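Local structure of mannan endo-1,6-alpha-mannosidase (Chaetomium thermophilum, 6RY0) at residues N147-A161 against T415-R427. The protein probably cleaves or transfers alpha-1,6-mannosidic linkages as a GH76-family enzyme, with a likely part in linking GPI-anchored glycoproteins to the fungal cell wall. Residues are numbered along the deposited sequence; the frame is centred on the assembly and turned at random.
Sequences NPPDDKPQWLALAQA and TGISRGDPNAGMR
Ser-418 and Arg-419 meet the N-terminal end of helix 155-167, where an extended loop that follows helix 389-401 is laid over the outer surface of the (alpha/alpha)6 barrel expected of a GH76 enzyme, away from the calcium site. Four direct hydrogen bonds cross the contact. Ser-418, whose OG is turned away from its own N (chi1 -170°), accepts the first-turn N-H of Leu-156 almost in line at 2.9 Å from N to OG, while the weak bond from Ala-157 N to Arg-419 O follows. Farther along, Gln-160 OE1 receives Asp-421 N in its carbonyl plane, and its NE2 turns to Tyr-218. Asn-147 ND2 reaches Ile-417 O from above the carbonyl plane, 2.9 Å away.

Stacking and water hold the arginine. Bent at chi3, Arg-419 folds back so that its guanidinium lies over the amide of the N-cap residue Gln-154, the planes 25° apart and NH2 3.2 Å from CD. That amide is itself fixed, because NE2 donates to Pro-148 O and Lys-152 O. Replacing Gln-154 by an alanine would probably leave the guanidinium freer to turn, both carbonyls without this donor and water 1 short of an acceptor. Asp-150 OD1, 4.1 Å from Arg-419 NH2 and well out of the guanidinium plane, probably adds only electrostatic attraction directly, but water 3 bridges the pair.

Apolar contact is made mostly by small groups: Ala-424 CB sits on Ala-161 and on Gln-160 CB, Ala-157 CB touches Asp-421 CB at 3.8 Å, and the larger Leu-156 packs CD2 against Gly-420. An Asx turn, Asn-423 N to Asp-421 OD1, shapes the tail here. Back at the helix start, water 1 accepts from Trp-155 N and Ser-418 OG and donates to Asn-147 OD1 and Gln-154 OE1, each oxygen 2.7 Å from it.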
ATOM      1  N   ASN A 147      -6.590   7.569 -18.214  1.00  9.86           N
ATOM      2  CA  ASN A 147      -5.206   7.631 -18.632  1.00  9.49           C
ATOM      3  C   ASN A 147      -4.678   9.043 -18.633  1.00  9.51           C
ATOM      4  O   ASN A 147      -5.378   9.966 -19.040  1.00 10.83           O
ATOM      5  CB  ASN A 147      -5.056   7.075 -20.041  1.00 10.26           C
ATOM      6  CG  ASN A 147      -5.309   5.591 -20.136  1.00 10.12           C
ATOM      7  OD1 ASN A 147      -5.094   4.828 -19.184  1.00  9.98           O
ATOM      8  ND2 ASN A 147      -5.737   5.149 -21.304  1.00 11.74           N
ATOM      9  N   PRO A 148      -3.404   9.219 -18.292  1.00  9.97           N
ATOM     10  CA  PRO A 148      -2.716  10.497 -18.522  1.00 10.54           C
ATOM     11  C   PRO A 148      -2.704  10.861 -19.981  1.00 10.49           C
ATOM     12  O   PRO A 148      -2.912   9.992 -20.831  1.00 10.49           O
ATOM     13  CB  PRO A 148      -1.270  10.219 -18.048  1.00 11.03           C
ATOM     14  CG  PRO A 148      -1.423   9.077 -17.054  1.00 11.15           C
ATOM     15  CD  PRO A 148      -2.495   8.228 -17.689  1.00  9.99           C
ATOM     16  N   PRO A 149      -2.427  12.132 -20.292  1.00 11.20           N
ATOM     17  CA  PRO A 149      -2.292  12.545 -21.693  1.00 12.06           C
ATOM     18  C   PRO A 149      -1.287  11.689 -22.448  1.00 11.33           C
ATOM     19  O   PRO A 149      -0.390  11.039 -21.883  1.00 11.44           O
ATOM     20  CB  PRO A 149      -1.819  13.992 -21.572  1.00 13.37           C
ATOM     21  CG  PRO A 149      -2.451  14.471 -20.282  1.00 13.91           C
ATOM     22  CD  PRO A 149      -2.258  13.279 -19.376  1.00 12.66           C
ATOM     23  N   ASP A 150      -1.425  11.741 -23.770  0.86 11.25           N
ATOM     24  CA  ASP A 150      -0.672  10.845 -24.610  0.86 11.81           C
ATOM     25  C   ASP A 150       0.850  11.015 -24.498  0.86 13.12           C
ATOM     26  O   ASP A 150       1.593  10.072 -24.714  0.86 14.59           O
ATOM     27  CB  ASP A 150      -1.030  11.093 -26.075  0.86 13.08           C
ATOM     28  CG  ASP A 150      -2.476  10.787 -26.403  0.86 13.98           C
ATOM     29  OD1 ASP A 150      -3.191  10.205 -25.582  0.86 13.71           O
ATOM     30  OD2 ASP A 150      -2.895  11.107 -27.549  0.86 16.33           O
ATOM     31  N   ASP A 151       1.302  12.201 -24.178  0.82 13.29           N
ATOM     32  CA  ASP A 151       2.736  12.444 -24.081  0.82 14.07           C
ATOM     33  C   ASP A 151       3.290  12.154 -22.700  0.82 13.83           C
ATOM     34  O   ASP A 151       4.503  12.307 -22.498  0.82 16.20           O
ATOM     35  CB  ASP A 151       2.999  13.906 -24.415  0.82 14.98           C
ATOM     36  CG  ASP A 151       2.429  14.804 -23.382  0.82 17.91           C
ATOM     37  OD1 ASP A 151       1.209  14.701 -23.147  0.82 18.30           O
ATOM     38  OD2 ASP A 151       3.229  15.548 -22.759  0.82 21.06           O
ATOM     39  N   LYS A 152       2.440  11.733 -21.762  1.00 12.40           N
ATOM     40  CA  LYS A 152       2.841  11.537 -20.382  1.00 11.78           C
ATOM     41  C   LYS A 152       2.960  10.057 -20.089  1.00 11.06           C
ATOM     42  O   LYS A 152       2.362   9.232 -20.776  1.00 11.29           O
ATOM     43  CB  LYS A 152       1.806  12.185 -19.445  1.00 12.52           C
ATOM     44  CG  LYS A 152       1.820  13.706 -19.454  1.00 15.38           C
ATOM     45  CD  LYS A 152       3.078  14.295 -18.821  1.00 18.45           C
ATOM     46  CE  LYS A 152       3.120  15.795 -19.059  1.00 22.24           C
ATOM     47  NZ  LYS A 152       4.329  16.427 -18.531  1.00 24.89           N
ATOM     48  N   PRO A 153       3.678   9.697 -19.036  1.00 11.30           N
ATOM     49  CA  PRO A 153       3.816   8.289 -18.676  1.00 11.46           C
ATOM     50  C   PRO A 153       2.459   7.688 -18.340  1.00 10.17           C
ATOM     51  O   PRO A 153       1.653   8.302 -17.666  1.00 12.14           O
ATOM     52  CB  PRO A 153       4.730   8.340 -17.461  1.00 13.35           C
ATOM     53  CG  PRO A 153       5.428   9.604 -17.520  1.00 14.63           C
ATOM     54  CD  PRO A 153       4.480  10.556 -18.162  1.00 12.84           C
ATOM     55  N   GLN A 154       2.246   6.466 -18.777  1.00  9.09           N
ATOM     56  CA  GLN A 154       1.008   5.756 -18.583  1.00  8.39           C
ATOM     57  C   GLN A 154       1.082   4.858 -17.350  1.00  7.67           C
ATOM     58  O   GLN A 154       2.172   4.461 -16.913  1.00  7.67           O
ATOM     59  CB  GLN A 154       0.696   4.951 -19.857  1.00  9.41           C
ATOM     60  CG  GLN A 154       0.505   5.835 -21.096  1.00 10.51           C
ATOM     61  CD  GLN A 154      -0.679   6.757 -20.959  1.00  9.90           C
ATOM     62  OE1 GLN A 154      -1.788   6.317 -20.647  1.00 10.31           O
ATOM     63  NE2 GLN A 154      -0.460   8.033 -21.157  1.00 10.37           N
ATOM     64  N   TRP A 155      -0.073   4.523 -16.758  1.00  7.27           N
ATOM     65  CA  TRP A 155      -0.072   3.838 -15.481  1.00  7.13           C
ATOM     66  C   TRP A 155       0.667   2.495 -15.502  1.00  6.91           C
ATOM     67  O   TRP A 155       1.509   2.222 -14.650  1.00  6.83           O
ATOM     68  CB  TRP A 155      -1.495   3.643 -14.937  1.00  7.19           C
ATOM     69  CG  TRP A 155      -2.310   4.885 -14.869  1.00  7.27           C
ATOM     70  CD1 TRP A 155      -3.590   4.999 -15.328  1.00  7.39           C
ATOM     71  CD2 TRP A 155      -1.975   6.146 -14.250  1.00  7.21           C
ATOM     72  NE1 TRP A 155      -4.076   6.248 -15.046  1.00  7.64           N
ATOM     73  CE2 TRP A 155      -3.110   6.975 -14.390  1.00  7.60           C
ATOM     74  CE3 TRP A 155      -0.848   6.664 -13.615  1.00  7.80           C
ATOM     75  CZ2 TRP A 155      -3.115   8.287 -13.945  1.00  8.35           C
ATOM     76  CZ3 TRP A 155      -0.852   7.972 -13.177  1.00  8.61           C
ATOM     77  CH2 TRP A 155      -1.975   8.765 -13.338  1.00  8.83           C
ATOM     78  N   LEU A 156       0.348   1.634 -16.468  1.00  7.14           N
ATOM     79  CA  LEU A 156       1.004   0.351 -16.536  1.00  7.33           C
ATOM     80  C   LEU A 156       2.521   0.549 -16.716  1.00  6.98           C
ATOM     81  O   LEU A 156       3.324  -0.114 -16.060  1.00  7.23           O
ATOM     82  CB  LEU A 156       0.439  -0.507 -17.667  1.00  7.46           C
ATOM     83  CG  LEU A 156       1.154  -1.849 -17.913  1.00  8.54           C
ATOM     84  CD1 LEU A 156       1.052  -2.769 -16.731  1.00 10.35           C
ATOM     85  CD2 LEU A 156       0.595  -2.520 -19.150  1.00  9.03           C
ATOM     86  N   ALA A 157       2.905   1.464 -17.604  1.00  7.24           N
ATOM     87  CA  ALA A 157       4.311   1.743 -17.851  1.00  7.56           C
ATOM     88  C   ALA A 157       5.041   2.200 -16.587  1.00  6.98           C
ATOM     89  O   ALA A 157       6.214   1.874 -16.395  1.00  7.13           O
ATOM     90  CB  ALA A 157       4.465   2.777 -18.939  1.00  7.95           C
ATOM     91  N   LEU A 158       4.376   2.989 -15.754  1.00  7.04           N
ATOM     92  CA  LEU A 158       4.986   3.428 -14.502  1.00  6.61           C
ATOM     93  C   LEU A 158       5.192   2.261 -13.554  1.00  6.41           C
ATOM     94  O   LEU A 158       6.256   2.138 -12.919  1.00  6.53           O
ATOM     95  CB  LEU A 158       4.127   4.520 -13.852  1.00  6.88           C
ATOM     96  CG  LEU A 158       4.209   5.891 -14.540  1.00  7.26           C
ATOM     97  CD1 LEU A 158       3.059   6.756 -14.107  1.00  7.63           C
ATOM     98  CD2 LEU A 158       5.559   6.559 -14.265  1.00  7.79           C
ATOM     99  N   ALA A 159       4.185   1.394 -13.418  1.00  6.35           N
ATOM    100  CA  ALA A 159       4.351   0.194 -12.601  1.00  6.60           C
ATOM    101  C   ALA A 159       5.481  -0.685 -13.117  1.00  6.10           C
ATOM    102  O   ALA A 159       6.288  -1.204 -12.349  1.00  6.35           O
ATOM    103  CB  ALA A 159       3.038  -0.568 -12.554  1.00  7.14           C
ATOM    104  N   GLN A 160       5.536  -0.871 -14.435  1.00  6.61           N
ATOM    105  CA  GLN A 160       6.606  -1.638 -15.043  1.00  6.46           C
ATOM    106  C   GLN A 160       7.976  -1.032 -14.787  1.00  6.42           C
ATOM    107  O   GLN A 160       8.946  -1.759 -14.597  1.00  6.68           O
ATOM    108  CB  GLN A 160       6.405  -1.733 -16.567  1.00  6.87           C
ATOM    109  CG  GLN A 160       5.233  -2.589 -16.964  1.00  6.71           C
ATOM    110  CD  GLN A 160       5.011  -2.546 -18.450  1.00  7.19           C
ATOM    111  OE1 GLN A 160       4.999  -1.485 -19.057  1.00  7.71           O
ATOM    112  NE2 GLN A 160       4.810  -3.707 -19.041  1.00  8.72           N
ATOM    113  N   ALA A 161       8.073   0.301 -14.782  1.00  6.49           N
ATOM    114  CA  ALA A 161       9.358   0.947 -14.539  1.00  6.69           C
ATOM    115  C   ALA A 161       9.826   0.725 -13.114  1.00  6.31           C
ATOM    116  O   ALA A 161      10.988   0.418 -12.879  1.00  7.03           O
ATOM    117  CB  ALA A 161       9.265   2.424 -14.836  1.00  7.36           C
ATOM    118  N   THR A 415      -9.258  -6.134 -20.706  1.00 12.75           N
ATOM    119  CA  THR A 415     -10.215  -5.034 -20.672  1.00 13.71           C
ATOM    120  C   THR A 415      -9.616  -3.706 -20.198  1.00 12.46           C
ATOM    121  O   THR A 415     -10.274  -2.680 -20.270  1.00 13.63           O
ATOM    122  CB  THR A 415     -11.471  -5.356 -19.821  1.00 16.51           C
ATOM    123  OG1 THR A 415     -11.102  -5.429 -18.449  1.00 17.91           O
ATOM    124  CG2 THR A 415     -12.127  -6.671 -20.255  1.00 17.49           C
ATOM    125  N   GLY A 416      -8.387  -3.715 -19.708  1.00 11.31           N
ATOM    126  CA  GLY A 416      -7.775  -2.491 -19.239  1.00 10.86           C
ATOM    127  C   GLY A 416      -7.562  -1.517 -20.387  1.00 11.06           C
ATOM    128  O   GLY A 416      -7.580  -1.875 -21.569  1.00 12.76           O
ATOM    129  N   ILE A 417      -7.332  -0.263 -20.025  1.00 10.55           N
ATOM    130  CA  ILE A 417      -7.139   0.809 -20.990  1.00 10.43           C
ATOM    131  C   ILE A 417      -5.750   1.446 -20.938  1.00  9.99           C
ATOM    132  O   ILE A 417      -5.430   2.262 -21.790  1.00 10.44           O
ATOM    133  CB  ILE A 417      -8.220   1.909 -20.875  1.00 11.12           C
ATOM    134  CG1 ILE A 417      -8.194   2.547 -19.484  1.00 11.80           C
ATOM    135  CG2 ILE A 417      -9.593   1.331 -21.183  1.00 13.24           C
ATOM    136  CD1 ILE A 417      -9.095   3.762 -19.341  1.00 13.57           C
ATOM    137  N   SER A 418      -4.900   1.026 -19.998  1.00  9.87           N
ATOM    138  CA  SER A 418      -3.571   1.603 -19.906  1.00  9.32           C
ATOM    139  C   SER A 418      -2.661   0.999 -20.977  1.00  9.72           C
ATOM    140  O   SER A 418      -3.085   0.140 -21.775  1.00 10.68           O
ATOM    141  CB  SER A 418      -3.043   1.445 -18.474  1.00  9.12           C
ATOM    142  OG  SER A 418      -1.854   2.192 -18.287  1.00  8.36           O
ATOM    143  N   ARG A 419      -1.439   1.503 -21.030  1.00  9.92           N
ATOM    144  CA  ARG A 419      -0.427   1.072 -21.994  1.00 10.01           C
ATOM    145  C   ARG A 419       0.886   0.915 -21.249  1.00  9.73           C
ATOM    146  O   ARG A 419       1.187   1.675 -20.307  1.00 10.37           O
ATOM    147  CB  ARG A 419      -0.274   2.072 -23.151  1.00 11.46           C
ATOM    148  CG  ARG A 419      -1.555   2.243 -23.967  1.00 13.91           C
ATOM    149  CD  ARG A 419      -1.373   3.241 -25.116  1.00 14.58           C
ATOM    150  NE  ARG A 419      -1.116   4.616 -24.693  1.00 15.47           N
ATOM    151  CZ  ARG A 419      -2.046   5.491 -24.318  1.00 14.73           C
ATOM    152  NH1 ARG A 419      -3.327   5.155 -24.252  1.00 15.20           N
ATOM    153  NH2 ARG A 419      -1.680   6.710 -23.980  1.00 15.83           N
ATOM    154  N   GLY A 420       1.663  -0.084 -21.664  1.00  9.66           N
ATOM    155  CA  GLY A 420       2.965  -0.349 -21.087  1.00  9.80           C
ATOM    156  C   GLY A 420       4.110   0.206 -21.914  1.00  9.39           C
ATOM    157  O   GLY A 420       3.914   0.990 -22.833  1.00 10.97           O
ATOM    158  N   ASP A 421       5.312  -0.185 -21.559  1.00  8.58           N
ATOM    159  CA  ASP A 421       6.527   0.296 -22.209  1.00  8.54           C
ATOM    160  C   ASP A 421       7.535  -0.831 -22.061  1.00  8.30           C
ATOM    161  O   ASP A 421       7.935  -1.137 -20.942  1.00  8.48           O
ATOM    162  CB  ASP A 421       7.029   1.560 -21.511  1.00  9.06           C
ATOM    163  CG  ASP A 421       8.355   2.091 -22.034  1.00 10.02           C
ATOM    164  OD1 ASP A 421       8.983   1.471 -22.901  1.00  9.58           O
ATOM    165  OD2 ASP A 421       8.793   3.153 -21.519  1.00 12.62           O
ATOM    166  N   PRO A 422       8.012  -1.459 -23.153  1.00  9.34           N
ATOM    167  CA  PRO A 422       8.985  -2.560 -23.017  1.00 10.58           C
ATOM    168  C   PRO A 422      10.328  -2.099 -22.478  1.00  9.68           C
ATOM    169  O   PRO A 422      11.096  -2.948 -22.015  1.00 12.24           O
ATOM    170  CB  PRO A 422       9.138  -3.082 -24.436  1.00 12.85           C
ATOM    171  CG  PRO A 422       8.827  -1.905 -25.272  1.00 13.04           C
ATOM    172  CD  PRO A 422       7.712  -1.177 -24.552  1.00 11.39           C
ATOM    173  N   ASN A 423      10.593  -0.799 -22.506  1.00  8.41           N
ATOM    174  CA  ASN A 423      11.822  -0.239 -21.956  1.00  8.65           C
ATOM    175  C   ASN A 423      11.571   0.545 -20.679  1.00  8.68           C
ATOM    176  O   ASN A 423      12.432   1.335 -20.276  1.00  9.91           O
ATOM    177  CB  ASN A 423      12.532   0.610 -22.983  1.00  8.94           C
ATOM    178  CG  ASN A 423      13.081  -0.238 -24.118  1.00  8.97           C
ATOM    179  OD1 ASN A 423      13.559  -1.369 -23.880  1.00  9.56           O
ATOM    180  ND2 ASN A 423      13.060   0.322 -25.310  1.00  9.41           N
ATOM    181  N   ALA A 424      10.459   0.307 -20.009  1.00  8.15           N
ATOM    182  CA  ALA A 424      10.236   0.935 -18.710  1.00  9.06           C
ATOM    183  C   ALA A 424      11.415   0.614 -17.804  1.00  9.94           C
ATOM    184  O   ALA A 424      11.823  -0.531 -17.706  1.00 11.71           O
ATOM    185  CB  ALA A 424       8.968   0.371 -18.114  1.00 10.91           C
ATOM    186  N   GLY A 425      11.975   1.604 -17.126  1.00 10.16           N
ATOM    187  CA  GLY A 425      13.123   1.339 -16.256  1.00 11.73           C
ATOM    188  C   GLY A 425      14.473   1.156 -16.940  1.00 11.52           C
ATOM    189  O   GLY A 425      15.477   0.936 -16.235  1.00 14.43           O
ATOM    190  N   MET A 426      14.541   1.272 -18.255  0.80 10.38           N
ATOM    191  CA  MET A 426      15.777   0.928 -18.984  0.80 11.02           C
ATOM    192  C   MET A 426      16.422   2.087 -19.686  0.80 12.52           C
ATOM    193  O   MET A 426      17.280   1.902 -20.537  0.80 15.04           O
ATOM    194  CB  MET A 426      15.515  -0.179 -19.988  0.80 13.69           C
ATOM    195  CG  MET A 426      15.218  -1.517 -19.323  0.80 20.44           C
ATOM    196  SD  MET A 426      16.572  -2.233 -18.359  0.80 27.06           S
ATOM    197  CE  MET A 426      17.973  -2.055 -19.472  0.80 28.03           C
ATOM    198  N   ARG A 427      16.069   3.299 -19.308  1.00 12.89           N
ATOM    199  CA  ARG A 427      16.680   4.445 -19.953  1.00 14.70           C
ATOM    200  C   ARG A 427      18.117   4.607 -19.575  1.00 15.25           C
ATOM    201  O   ARG A 427      18.532   4.254 -18.486  1.00 16.11           O
ATOM    202  CB  ARG A 427      15.889   5.679 -19.629  1.00 15.99           C
ATOM    203  CG  ARG A 427      14.450   5.546 -20.081  1.00 16.82           C
ATOM    204  CD  ARG A 427      13.639   6.738 -19.742  1.00 17.60           C
ATOM    205  NE  ARG A 427      12.215   6.529 -19.985  1.00 17.53           N
ATOM    206  CZ  ARG A 427      11.284   7.475 -19.850  1.00 17.55           C
ATOM    207  NH1 ARG A 427      11.627   8.723 -19.511  1.00 18.17           N
ATOM    208  NH2 ARG A 427       9.999   7.165 -20.039  1.00 18.33           N
TER
HETATM  209  O   HOH W   1      -2.473   4.800 -18.523  1.00  9.04           O
HETATM  210  O   HOH W   2      -5.528   7.080 -23.499  1.00 15.87           O
HETATM  211  O   HOH W   3      -3.531   8.910 -23.254  1.00 15.38           O
HETATM  212  O   HOH W   4       0.917   7.617 -24.790  1.00 23.50           O